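Long-range contact in BauA (Acinetobacter baumannii, PDB 6H7F), which probably takes up ferric acinetobactin across the outer membrane as a TonB-dependent siderophore receptor: residues E223-S228 against A244-D249. Numbering follows the deposited sequence.
With C8E ((hydroxyethyloxy)tri(ethyloxy)octane), chain H.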
# COMPACT_ATOMS: atom_id res chain seq x y z
N GLU A 223 -4.15 9.68 22.79
CA GLU A 223 -3.99 9.09 24.10
C GLU A 223 -5.36 8.72 24.66
O GLU A 223 -6.33 9.50 24.61
CB GLU A 223 -3.25 10.07 25.01
CG GLU A 223 -3.00 9.53 26.41
CD GLU A 223 -2.25 10.49 27.32
OE1 GLU A 223 -2.25 11.72 27.04
OE2 GLU A 223 -1.67 10.01 28.31
N SER A 224 -5.46 7.49 25.17
CA SER A 224 -6.64 7.00 25.83
C SER A 224 -6.22 6.26 27.10
O SER A 224 -5.20 5.55 27.10
CB SER A 224 -7.43 6.10 24.92
OG SER A 224 -7.91 6.81 23.81
N ARG A 225 -7.02 6.41 28.16
CA ARG A 225 -6.82 5.73 29.44
C ARG A 225 -8.19 5.32 29.98
O ARG A 225 -9.12 6.11 29.94
CB ARG A 225 -6.06 6.64 30.42
CG ARG A 225 -5.41 5.91 31.59
CD ARG A 225 -4.77 6.81 32.65
NE ARG A 225 -5.61 7.92 33.11
CZ ARG A 225 -6.79 7.81 33.75
NH1 ARG A 225 -7.22 6.63 34.18
NH2 ARG A 225 -7.53 8.88 33.95
N LEU A 226 -8.28 4.10 30.51
CA LEU A 226 -9.49 3.62 31.17
C LEU A 226 -9.10 2.76 32.38
O LEU A 226 -8.29 1.85 32.28
CB LEU A 226 -10.33 2.82 30.17
CG LEU A 226 -11.66 2.28 30.69
CD1 LEU A 226 -12.59 3.42 31.11
CD2 LEU A 226 -12.34 1.42 29.64
N PHE A 227 -9.71 3.07 33.53
CA PHE A 227 -9.79 2.16 34.66
C PHE A 227 -11.26 1.97 35.02
O PHE A 227 -12.00 2.95 35.24
CB PHE A 227 -8.95 2.70 35.83
CG PHE A 227 -8.91 1.79 37.04
CD1 PHE A 227 -8.19 0.60 37.02
CD2 PHE A 227 -9.62 2.12 38.18
CE1 PHE A 227 -8.20 -0.24 38.12
CE2 PHE A 227 -9.62 1.27 39.28
CZ PHE A 227 -8.91 0.09 39.25
N SER A 228 -11.71 0.71 35.04
CA SER A 228 -13.11 0.39 35.34
C SER A 228 -13.20 -0.73 36.39
O SER A 228 -12.37 -1.65 36.42
CB SER A 228 -13.89 0.02 34.09
OG SER A 228 -13.56 -1.29 33.66
N ALA A 244 -18.00 1.61 38.22
CA ALA A 244 -17.29 2.87 38.28
C ALA A 244 -16.14 2.85 37.26
O ALA A 244 -15.57 1.79 36.96
CB ALA A 244 -16.80 3.10 39.68
N TYR A 245 -15.82 4.02 36.72
CA TYR A 245 -14.77 4.14 35.72
C TYR A 245 -14.14 5.53 35.78
O TYR A 245 -14.74 6.50 36.24
CB TYR A 245 -15.32 3.85 34.32
CG TYR A 245 -16.09 5.00 33.73
CD1 TYR A 245 -15.44 6.00 33.03
CD2 TYR A 245 -17.45 5.13 33.93
CE1 TYR A 245 -16.13 7.08 32.51
CE2 TYR A 245 -18.15 6.21 33.43
CZ TYR A 245 -17.49 7.18 32.70
OH TYR A 245 -18.16 8.26 32.20
N ASP A 246 -12.89 5.59 35.31
CA ASP A 246 -12.12 6.81 35.15
C ASP A 246 -11.45 6.74 33.77
O ASP A 246 -10.77 5.74 33.43
CB ASP A 246 -11.13 6.94 36.31
CG ASP A 246 -10.31 8.22 36.33
OD1 ASP A 246 -10.76 9.21 35.73
OD2 ASP A 246 -9.25 8.22 36.97
N ALA A 247 -11.73 7.75 32.94
CA ALA A 247 -11.37 7.71 31.54
C ALA A 247 -10.72 9.03 31.13
O ALA A 247 -11.12 10.10 31.59
CB ALA A 247 -12.57 7.39 30.69
N LEU A 248 -9.71 8.92 30.26
CA LEU A 248 -9.16 10.06 29.57
C LEU A 248 -9.17 9.80 28.05
O LEU A 248 -8.85 8.69 27.58
CB LEU A 248 -7.74 10.30 30.08
CG LEU A 248 -6.94 11.32 29.26
CD1 LEU A 248 -7.15 12.72 29.79
CD2 LEU A 248 -5.46 10.97 29.27
N ASP A 249 -9.54 10.84 27.31
CA ASP A 249 -9.39 10.90 25.86
C ASP A 249 -8.66 12.20 25.52
O ASP A 249 -9.04 13.27 25.99
CB ASP A 249 -10.76 10.76 25.17
CG ASP A 249 -10.74 10.90 23.65
OD1 ASP A 249 -10.94 12.04 23.16
OD2 ASP A 249 -10.53 9.87 22.96
C1 C8E H . -12.53 3.37 39.53
C2 C8E H . -12.40 4.87 39.46
C3 C8E H . -13.31 5.56 40.48
C4 C8E H . -13.82 6.94 40.02
C5 C8E H . -15.31 7.13 40.33
C6 C8E H . -15.67 8.61 40.54
C7 C8E H . -17.20 8.84 40.66
C8 C8E H . -17.64 10.14 39.97
O9 C8E H . -18.51 10.90 40.81
C10 C8E H . -18.40 12.33 40.65
C11 C8E H . -18.54 13.11 41.97
O HOH W 1 -8.01 9.44 21.62
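R225 with L248 and F227 with D246 each exchange a pair of backbone hydrogen bonds, setting 223-228 and 244-249 antiparallel at 174° in a β-hairpin of the transmembrane barrel of this TonB-dependent receptor. F227 N reaches D246 O at 2.9 Å. Between these rungs the non-hydrogen-bonded pair L226/A247 closes up through CA-H...O contacts, such as A247 CA to R225 O at 3.2 Å. R225, F227, D246 and L248 occupy the outer face. With its chain bent at chi3 (48°), R225 leans diagonally over the neighbouring strand, and its NH2 forms a long salt bridge of 3.5 Å with D246 OD2. The guanidinium and carboxylate planes stand 57° apart, and D246 OD1 lies at the guanidinium edge. L248 CD2 rests 3.8 Å from E223 CD, against the carboxylate end of an extended chain whose OE2 is hydrogen-bonded to Y210 on strand 202-212. S224, L226, S228, Y245, A247 and D249 face the barrel interior, where the plug lies. There L226 CD1 packs 4.0 Å from A247 CB, Y245 OH hydrogen-bonds to I124 O, and D249 OD2 pairs with R129 while accepting a bond from a water that also reaches S224 OG weakly. On the outer face the F227 ring is met at its edge by the detergent C8E, whose alkyl end C1 sits near the ring plane, 3.4 Å from F227 CD2.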